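Local coordinates for protein Bug27 (Bordetella pertussis, PDB 2QPQ) that probably captures a small solute in the periplasm as a Venus-flytrap binding protein of the Bug family, related to the receptors of tripartite tricarboxylate transporters, at residues Cys136-Pro141 with Ile296-Asp301; Phe75-Gly80 with Asp287-Leu292; Gln130-Ser135 with His156-Pro161. One frame throughout, in Å; residues are numbered along the deposited sequence.

How the contacts relate
All three contacts are partly buried. Contact 2, helix 74-81 on helix 275-296, is mainly apolar on its buried side and water-bridged where Gly80 meets Ser290. Contact 3, the most peripheral with its centre about 19 Å from that of the chain, pairs strands 132-135 and 158-161 through backbone hydrogen bonds. Contact 1 touches both: its turn follows strand 132-135 of contact 3, and its C-terminal tail follows helix 275-296 of contact 2. It has no direct hydrogen bond across it, just an amide and a glycine packed on methyl groups, and one water. Lys299 NZ probably bonds Gly80 O of contact 2, whereas contacts 2 and 3 stay about 9 Å apart at their nearest atoms.

Contact 1: residues Cys136-Pro141 with Ile296-Asp301; sequences CGNGTP and IGLKVD
The flat carboxamide of Asn138 turns one face toward Val300, whose CG2 sits 3.6 Å from ND2, with CG1 a little farther off. Leu298 CD1 approaches the other end of the amide obliquely from the same side, 3.9 Å from OD1. Asn138 is at position i+1 of a type II beta turn, Gly137 to Thr140, that links strand 132-135 to helix 141-153. Its CG lies anti to the backbone N (chi1 -157°), which carries the amide out from the turn, alongside Leu298 and Val300. Gly139, at position i+2, where a type II turn takes positive phi, lies next to the same methyl: its CA is 4.0 Å from Val300 CG2, and the lack of a side chain permits this close approach. Gly137 O closes the turn by accepting two bonds from Thr140, one from N and one from OG1 at 2.7 Å. Thr140 is also the N-cap of helix 141-153, its OG1 meeting His143 N. In the partner segment, helix 275-296 ends in a Schellman motif at Gly297, after which the tail runs extended past the turn. Val300 pairs through its backbone with Val81, which ties the tail to the end of helix 74-81. The one polar link across the contact is a water that accepts from Asn138 ND2 at 2.8 Å and donates to Lys299 O at 2.7 Å.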
loop_
_atom_site.group_PDB
_atom_site.type_symbol
_atom_site.label_atom_id
_atom_site.label_comp_id
_atom_site.label_asym_id
_atom_site.label_seq_id
_atom_site.Cartn_x
_atom_site.Cartn_y
_atom_site.Cartn_z
ATOM N N CYS A 136 5.549 8.706 -1.536
ATOM C CA CYS A 136 5.195 8.599 -0.126
ATOM C C CYS A 136 6.376 8.051 0.727
ATOM O O CYS A 136 6.266 7.968 1.940
ATOM C CB CYS A 136 3.916 7.696 -0.005
ATOM S SG CYS A 136 2.549 8.553 -0.871
ATOM N N GLY A 137 7.512 7.728 0.096
ATOM C CA GLY A 137 8.686 7.322 0.846
ATOM C C GLY A 137 9.582 6.350 0.105
ATOM O O GLY A 137 9.161 5.617 -0.788
ATOM N N ASN A 138 10.841 6.371 0.480
ATOM C CA ASN A 138 11.822 5.441 -0.049
ATOM C C ASN A 138 11.400 3.996 0.270
ATOM O O ASN A 138 11.152 3.644 1.451
ATOM C CB ASN A 138 13.147 5.792 0.586
ATOM C CG ASN A 138 14.307 5.320 -0.219
ATOM O OD1 ASN A 138 14.251 5.291 -1.440
ATOM N ND2 ASN A 138 15.361 4.928 0.458
ATOM N N GLY A 139 11.267 3.179 -0.786
ATOM C CA GLY A 139 10.901 1.767 -0.632
ATOM C C GLY A 139 9.384 1.543 -0.509
ATOM O O GLY A 139 8.916 0.415 -0.303
ATOM N N THR A 140 8.597 2.599 -0.645
ATOM C CA THR A 140 7.129 2.431 -0.604
ATOM C C THR A 140 6.625 1.847 -1.946
ATOM O O THR A 140 7.309 1.926 -2.959
ATOM C CB THR A 140 6.354 3.759 -0.348
ATOM O OG1 THR A 140 6.669 4.721 -1.377
ATOM C CG2 THR A 140 6.669 4.332 1.061
ATOM N N PRO A 141 5.408 1.259 -1.948
ATOM C CA PRO A 141 4.815 0.835 -3.194
ATOM C C PRO A 141 4.703 2.019 -4.189
ATOM O O PRO A 141 4.758 1.813 -5.403
ATOM C CB PRO A 141 3.405 0.384 -2.752
ATOM C CG PRO A 141 3.636 -0.113 -1.334
ATOM C CD PRO A 141 4.549 0.945 -0.793
ATOM N N ILE A 296 16.848 -2.433 -10.182
ATOM C CA ILE A 296 17.168 -1.020 -9.998
ATOM C C ILE A 296 18.229 -0.798 -8.903
ATOM O O ILE A 296 18.669 0.319 -8.684
ATOM C CB ILE A 296 15.874 -0.154 -9.682
ATOM C CG1 ILE A 296 15.302 -0.519 -8.319
ATOM C CG2 ILE A 296 14.807 -0.307 -10.777
ATOM C CD1 ILE A 296 14.198 0.409 -7.850
ATOM N N GLY A 297 18.606 -1.853 -8.189
ATOM C CA GLY A 297 19.648 -1.750 -7.173
ATOM C C GLY A 297 19.307 -0.994 -5.907
ATOM O O GLY A 297 20.167 -0.331 -5.317
ATOM N N LEU A 298 18.052 -1.103 -5.471
ATOM C CA LEU A 298 17.565 -0.322 -4.329
ATOM C C LEU A 298 17.764 -1.066 -3.020
ATOM O O LEU A 298 17.285 -2.185 -2.875
ATOM C CB LEU A 298 16.073 0.034 -4.511
ATOM C CG LEU A 298 15.385 0.739 -3.334
ATOM C CD1 LEU A 298 15.876 2.159 -3.101
ATOM C CD2 LEU A 298 13.893 0.734 -3.571
ATOM N N LYS A 299 18.463 -0.435 -2.077
ATOM C CA LYS A 299 18.453 -0.846 -0.692
ATOM C C LYS A 299 18.120 0.386 0.141
ATOM O O LYS A 299 18.590 1.494 -0.120
ATOM C CB LYS A 299 19.796 -1.436 -0.203
ATOM C CG LYS A 299 20.271 -2.719 -0.869
ATOM C CD LYS A 299 19.420 -3.935 -0.504
ATOM C CE LYS A 299 19.980 -5.183 -1.167
ATOM N NZ LYS A 299 18.920 -6.210 -1.355
ATOM N N VAL A 300 17.301 0.187 1.144
ATOM C CA VAL A 300 16.859 1.282 1.995
ATOM C C VAL A 300 17.720 1.352 3.260
ATOM O O VAL A 300 17.721 2.353 3.947
ATOM C CB VAL A 300 15.327 1.198 2.249
ATOM C CG1 VAL A 300 14.890 2.210 3.261
ATOM C CG2 VAL A 300 14.581 1.453 0.952
ATOM N N ASP A 301 18.480 0.303 3.556
ATOM C CA ASP A 301 19.456 0.393 4.669
ATOM C C ASP A 301 20.845 -0.096 4.212
ATOM O O ASP A 301 21.124 -0.158 3.006
ATOM C CB ASP A 301 18.978 -0.422 5.888
ATOM C CG ASP A 301 19.094 -1.891 5.657
ATOM O OD1 ASP A 301 19.270 -2.264 4.480
ATOM O OD2 ASP A 301 19.037 -2.684 6.626
ATOM O OXT ASP A 301 21.713 -0.455 5.029
HETATM O O HOH W 1 17.841 4.072 -0.590
#

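Contact 2: residues Phe75-Gly80 with Asp287-Leu292; sequences FAVNPG and DRFSAL
Ala76 meets the rim of the Phe289 ring. Its carbonyl carbon lies at the ring edge, in plane, 3.7 Å from CD2, and its CB touches CD2 as well and then CE2. Val77, one residue on, crosses the phenyl side chain at about a right angle and sets its CG2 3.6 Å from Phe289 CD2, an oblique approach. Phe289 has CG beside its own backbone N (chi1 -69°), and this turn directs the CD2-CE2 side of the ring at both residues. Pro79 has no amide hydrogen to give, and the helix kinks here: Gly80 N bonds instead to Val77 O. At Gly80 the two backbones come nearest, its CA 4.3 Å from the CA of Ser290 and 3.4 Å from Ser290 OG; with no side chain at Gly80, the serine hydroxyl lies directly against the main chain. One water sits beside it, 2.6 Å from Ala76 O and 2.8 Å from Ser290 OG, and accepts a weak bond from Gly80 N. A second water bridges Gly80 O and Ser290 O, so the kinked end of the helix is joined to its neighbour through solvent. The two helices run in roughly the same sense, at 44°, their axes approaching to 7.7 Å over these segments. Leu144 of helix 141-153 touches both Val77 and Phe289, while Trp229 touches Ala76, so the pair packs against both that helix and strand 227-235 of the mixed sheet.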
loop_
_atom_site.group_PDB
_atom_site.type_symbol
_atom_site.label_atom_id
_atom_site.label_comp_id
_atom_site.label_asym_id
_atom_site.label_seq_id
_atom_site.Cartn_x
_atom_site.Cartn_y
_atom_site.Cartn_z
ATOM N N PHE A 75 5.123 -4.401 3.214
ATOM C CA PHE A 75 5.609 -5.652 3.812
ATOM C C PHE A 75 6.280 -6.544 2.750
ATOM O O PHE A 75 7.301 -7.215 3.018
ATOM C CB PHE A 75 4.448 -6.391 4.520
ATOM C CG PHE A 75 4.846 -7.719 5.131
ATOM C CD1 PHE A 75 5.244 -7.787 6.473
ATOM C CD2 PHE A 75 4.858 -8.895 4.357
ATOM C CE1 PHE A 75 5.612 -9.045 7.071
ATOM C CE2 PHE A 75 5.269 -10.151 4.937
ATOM C CZ PHE A 75 5.598 -10.192 6.322
ATOM N N ALA A 76 5.693 -6.610 1.562
ATOM C CA ALA A 76 6.274 -7.443 0.488
ATOM C C ALA A 76 7.476 -6.781 -0.187
ATOM O O ALA A 76 8.263 -7.467 -0.848
ATOM C CB ALA A 76 5.218 -7.842 -0.535
ATOM N N VAL A 77 7.602 -5.453 -0.055
ATOM C CA VAL A 77 8.750 -4.729 -0.615
ATOM C C VAL A 77 9.992 -4.881 0.253
ATOM O O VAL A 77 11.132 -4.957 -0.245
ATOM C CB VAL A 77 8.459 -3.205 -0.787
ATOM C CG1 VAL A 77 9.692 -2.468 -1.357
ATOM C CG2 VAL A 77 7.253 -2.982 -1.704
ATOM N N ASN A 78 9.774 -4.941 1.554
ATOM C CA ASN A 78 10.881 -4.914 2.502
ATOM C C ASN A 78 11.963 -5.984 2.364
ATOM O O ASN A 78 13.146 -5.660 2.557
ATOM C CB ASN A 78 10.350 -4.851 3.943
ATOM C CG ASN A 78 9.763 -3.494 4.308
ATOM O OD1 ASN A 78 9.143 -3.349 5.354
ATOM N ND2 ASN A 78 9.960 -2.514 3.472
ATOM N N PRO A 79 11.591 -7.255 2.069
ATOM C CA PRO A 79 12.637 -8.253 1.969
ATOM C C PRO A 79 13.682 -7.920 0.891
ATOM O O PRO A 79 14.837 -8.235 1.100
ATOM C CB PRO A 79 11.859 -9.560 1.672
ATOM C CG PRO A 79 10.475 -9.274 2.293
ATOM C CD PRO A 79 10.259 -7.870 1.884
ATOM N N GLY A 80 13.284 -7.262 -0.208
ATOM C CA GLY A 80 14.217 -6.939 -1.284
ATOM C C GLY A 80 15.084 -5.718 -1.003
ATOM O O GLY A 80 16.158 -5.593 -1.587
ATOM N N ASP A 287 8.257 -11.942 -4.173
ATOM C CA ASP A 287 9.106 -12.387 -5.293
ATOM C C ASP A 287 9.192 -11.314 -6.373
ATOM O O ASP A 287 10.249 -11.006 -6.873
ATOM C CB ASP A 287 8.559 -13.703 -5.867
ATOM C CG ASP A 287 8.754 -14.901 -4.912
ATOM O OD1 ASP A 287 9.542 -14.814 -3.924
ATOM O OD2 ASP A 287 8.119 -15.952 -5.179
ATOM N N ARG A 288 8.054 -10.739 -6.711
ATOM C CA ARG A 288 7.970 -9.754 -7.772
ATOM C C ARG A 288 8.705 -8.451 -7.407
ATOM O O ARG A 288 9.449 -7.881 -8.222
ATOM C CB ARG A 288 6.493 -9.520 -8.063
ATOM C CG ARG A 288 6.166 -8.294 -8.825
ATOM C CD ARG A 288 4.751 -7.933 -8.463
ATOM N NE ARG A 288 4.320 -6.869 -9.349
ATOM C CZ ARG A 288 3.285 -6.089 -9.120
ATOM N NH1 ARG A 288 2.578 -6.213 -7.996
ATOM N NH2 ARG A 288 2.984 -5.190 -10.026
ATOM N N PHE A 289 8.509 -7.992 -6.172
ATOM C CA PHE A 289 9.120 -6.730 -5.751
ATOM C C PHE A 289 10.603 -6.925 -5.611
ATOM O O PHE A 289 11.380 -6.037 -5.937
ATOM C CB PHE A 289 8.515 -6.230 -4.422
ATOM C CG PHE A 289 7.087 -5.778 -4.561
ATOM C CD1 PHE A 289 6.642 -5.253 -5.777
ATOM C CD2 PHE A 289 6.187 -5.873 -3.498
ATOM C CE1 PHE A 289 5.341 -4.843 -5.939
ATOM C CE2 PHE A 289 4.840 -5.405 -3.641
ATOM C CZ PHE A 289 4.426 -4.915 -4.859
ATOM N N SER A 290 11.008 -8.111 -5.152
ATOM C CA SER A 290 12.447 -8.374 -4.965
ATOM C C SER A 290 13.163 -8.323 -6.301
ATOM O O SER A 290 14.296 -7.821 -6.395
ATOM C CB SER A 290 12.669 -9.722 -4.276
ATOM O OG SER A 290 12.615 -9.486 -2.878
ATOM N N ALA A 291 12.489 -8.840 -7.321
ATOM C CA ALA A 291 13.028 -8.822 -8.685
ATOM C C ALA A 291 13.221 -7.379 -9.212
ATOM O O ALA A 291 14.281 -7.019 -9.768
ATOM C CB ALA A 291 12.115 -9.614 -9.602
ATOM N N LEU A 292 12.194 -6.560 -9.037
ATOM C CA LEU A 292 12.237 -5.154 -9.403
ATOM C C LEU A 292 13.324 -4.383 -8.666
ATOM O O LEU A 292 14.088 -3.658 -9.289
ATOM C CB LEU A 292 10.872 -4.487 -9.143
ATOM C CG LEU A 292 10.774 -2.978 -9.448
ATOM C CD1 LEU A 292 11.085 -2.675 -10.933
ATOM C CD2 LEU A 292 9.391 -2.475 -9.030
HETATM O O HOH W 2 10.755 -7.758 -1.698
HETATM O O HOH W 3 16.066 -6.734 -4.197
#

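Contact 3: residues Gln130-Ser135 with His156-Pro161; sequences QVTYGS and HMVHVP
Strands 132-135 and 158-161 pair in parallel, their axes at 34°, with four backbone hydrogen bonds: Val158 N to Val131 O (2.7 Å, in the carbonyl plane), Tyr133 N to Val158 O, Val160 N to Tyr133 O, and Ser135 N to Val160 O (3.1 Å and more bent, 138° at the hydrogen). The two strands belong to a beta-alpha-beta unit, joined through helix 141-153. On the face toward that helix, Tyr133 reaches across to the neighbouring strand. Its ring, set between backbone N and carbonyl carbon (chi1 68°), spreads over His159, whose CA makes a CH-pi contact 3.9 Å from the ring centroid. Met157 packs at the other end of the tyrosine: CB is 3.6 Å from Tyr133 CD2, while SD, 5.1 Å from the ring centroid, makes an oblique Met-aromatic contact. The His159 ring stacks in turn on His143 of the helix. On the opposite face, Val160 CG2 lies 3.8 Å from Thr132 CB, and Val158 CB meets Thr132 CG2. Where the strands begin, a water accepts a hydrogen bond from Val131 N and donates one to His156 O. The phenol of Tyr133 has Glu147 OE2 as its main partner, with His143 O also within hydrogen-bonding reach, so one residue joins both strands and the crossover helix: its backbone supplies two of the rungs, its ring the apolar cover and its hydroxyl the polar tie.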
loop_
_atom_site.group_PDB
_atom_site.type_symbol
_atom_site.label_atom_id
_atom_site.label_comp_id
_atom_site.label_asym_id
_atom_site.label_seq_id
_atom_site.Cartn_x
_atom_site.Cartn_y
_atom_site.Cartn_z
ATOM N N GLN A 130 15.907 15.476 -16.119
ATOM C CA GLN A 130 15.528 16.053 -14.826
ATOM C C GLN A 130 14.026 16.015 -14.480
ATOM O O GLN A 130 13.545 16.884 -13.772
ATOM C CB GLN A 130 16.038 17.502 -14.734
ATOM C CG GLN A 130 17.590 17.614 -14.867
ATOM C CD GLN A 130 18.064 17.777 -16.296
ATOM O OE1 GLN A 130 17.476 18.522 -17.064
ATOM N NE2 GLN A 130 19.138 17.091 -16.654
ATOM N N VAL A 131 13.300 15.001 -14.950
ATOM C CA VAL A 131 11.906 14.797 -14.526
ATOM C C VAL A 131 11.929 14.040 -13.188
ATOM O O VAL A 131 12.306 12.864 -13.135
ATOM C CB VAL A 131 11.117 14.026 -15.603
ATOM C CG1 VAL A 131 9.601 13.899 -15.255
ATOM C CG2 VAL A 131 11.294 14.700 -16.967
ATOM N N THR A 132 11.560 14.735 -12.109
ATOM C CA THR A 132 11.566 14.160 -10.771
ATOM C C THR A 132 10.133 13.811 -10.454
ATOM O O THR A 132 9.211 14.423 -10.981
ATOM C CB THR A 132 12.084 15.192 -9.754
ATOM O OG1 THR A 132 11.365 16.430 -9.947
ATOM C CG2 THR A 132 13.576 15.454 -9.989
ATOM N N TYR A 133 9.944 12.803 -9.613
ATOM C CA TYR A 133 8.629 12.492 -9.091
ATOM C C TYR A 133 8.737 12.298 -7.606
ATOM O O TYR A 133 9.626 11.582 -7.136
ATOM C CB TYR A 133 8.066 11.236 -9.761
ATOM C CG TYR A 133 8.746 9.896 -9.450
ATOM C CD1 TYR A 133 8.216 9.045 -8.484
ATOM C CD2 TYR A 133 9.865 9.470 -10.146
ATOM C CE1 TYR A 133 8.807 7.830 -8.178
ATOM C CE2 TYR A 133 10.484 8.221 -9.853
ATOM C CZ TYR A 133 9.921 7.421 -8.879
ATOM O OH TYR A 133 10.432 6.205 -8.585
ATOM N N GLY A 134 7.838 12.919 -6.865
ATOM C CA GLY A 134 7.748 12.637 -5.424
ATOM C C GLY A 134 7.091 11.282 -5.167
ATOM O O GLY A 134 6.398 10.752 -6.035
ATOM N N SER A 135 7.361 10.678 -4.007
ATOM C CA SER A 135 6.586 9.527 -3.556
ATOM C C SER A 135 6.322 9.653 -2.073
ATOM O O SER A 135 6.851 10.540 -1.445
ATOM C CB SER A 135 7.313 8.199 -3.836
ATOM O OG SER A 135 8.287 7.968 -2.837
ATOM N N HIS A 156 13.491 7.677 -17.464
ATOM C CA HIS A 156 14.521 8.064 -16.503
ATOM C C HIS A 156 14.066 9.114 -15.475
ATOM O O HIS A 156 14.782 10.076 -15.187
ATOM C CB HIS A 156 15.768 8.493 -17.262
ATOM C CG HIS A 156 16.312 7.404 -18.127
ATOM N ND1 HIS A 156 16.025 7.317 -19.469
ATOM C CD2 HIS A 156 17.051 6.309 -17.828
ATOM C CE1 HIS A 156 16.585 6.228 -19.969
ATOM N NE2 HIS A 156 17.214 5.601 -18.992
ATOM N N MET A 157 12.863 8.922 -14.931
ATOM C CA MET A 157 12.348 9.817 -13.899
ATOM C C MET A 157 13.180 9.616 -12.644
ATOM O O MET A 157 13.569 8.483 -12.345
ATOM C CB MET A 157 10.893 9.509 -13.551
ATOM C CG MET A 157 9.932 9.626 -14.727
ATOM S SD MET A 157 8.268 9.214 -14.162
ATOM C CE MET A 157 8.476 7.573 -13.487
ATOM N N VAL A 158 13.400 10.707 -11.910
ATOM C CA VAL A 158 14.231 10.696 -10.715
ATOM C C VAL A 158 13.358 10.770 -9.461
ATOM O O VAL A 158 12.598 11.720 -9.283
ATOM C CB VAL A 158 15.226 11.875 -10.717
ATOM C CG1 VAL A 158 15.961 11.991 -9.317
ATOM C CG2 VAL A 158 16.216 11.716 -11.871
ATOM N N HIS A 159 13.502 9.776 -8.591
ATOM C CA HIS A 159 12.646 9.672 -7.399
ATOM C C HIS A 159 13.087 10.646 -6.322
ATOM O O HIS A 159 14.287 10.732 -5.962
ATOM C CB HIS A 159 12.677 8.230 -6.887
ATOM C CG HIS A 159 12.093 8.035 -5.524
ATOM N ND1 HIS A 159 10.801 8.387 -5.190
ATOM C CD2 HIS A 159 12.629 7.485 -4.410
ATOM C CE1 HIS A 159 10.566 8.056 -3.927
ATOM N NE2 HIS A 159 11.661 7.510 -3.437
ATOM N N VAL A 160 12.117 11.388 -5.803
ATOM C CA VAL A 160 12.382 12.253 -4.673
ATOM C C VAL A 160 11.419 11.801 -3.555
ATOM O O VAL A 160 10.181 11.903 -3.700
ATOM C CB VAL A 160 12.175 13.760 -5.052
ATOM C CG1 VAL A 160 12.318 14.649 -3.791
ATOM C CG2 VAL A 160 13.142 14.232 -6.226
ATOM N N PRO A 161 11.963 11.227 -2.464
ATOM C CA PRO A 161 11.068 10.684 -1.465
ATOM C C PRO A 161 10.551 11.759 -0.518
ATOM O O PRO A 161 11.279 12.705 -0.202
ATOM C CB PRO A 161 11.950 9.689 -0.710
ATOM C CG PRO A 161 13.347 10.343 -0.778
ATOM C CD PRO A 161 13.388 10.977 -2.138
HETATM O O HOH W 4 14.296 12.443 -16.154
#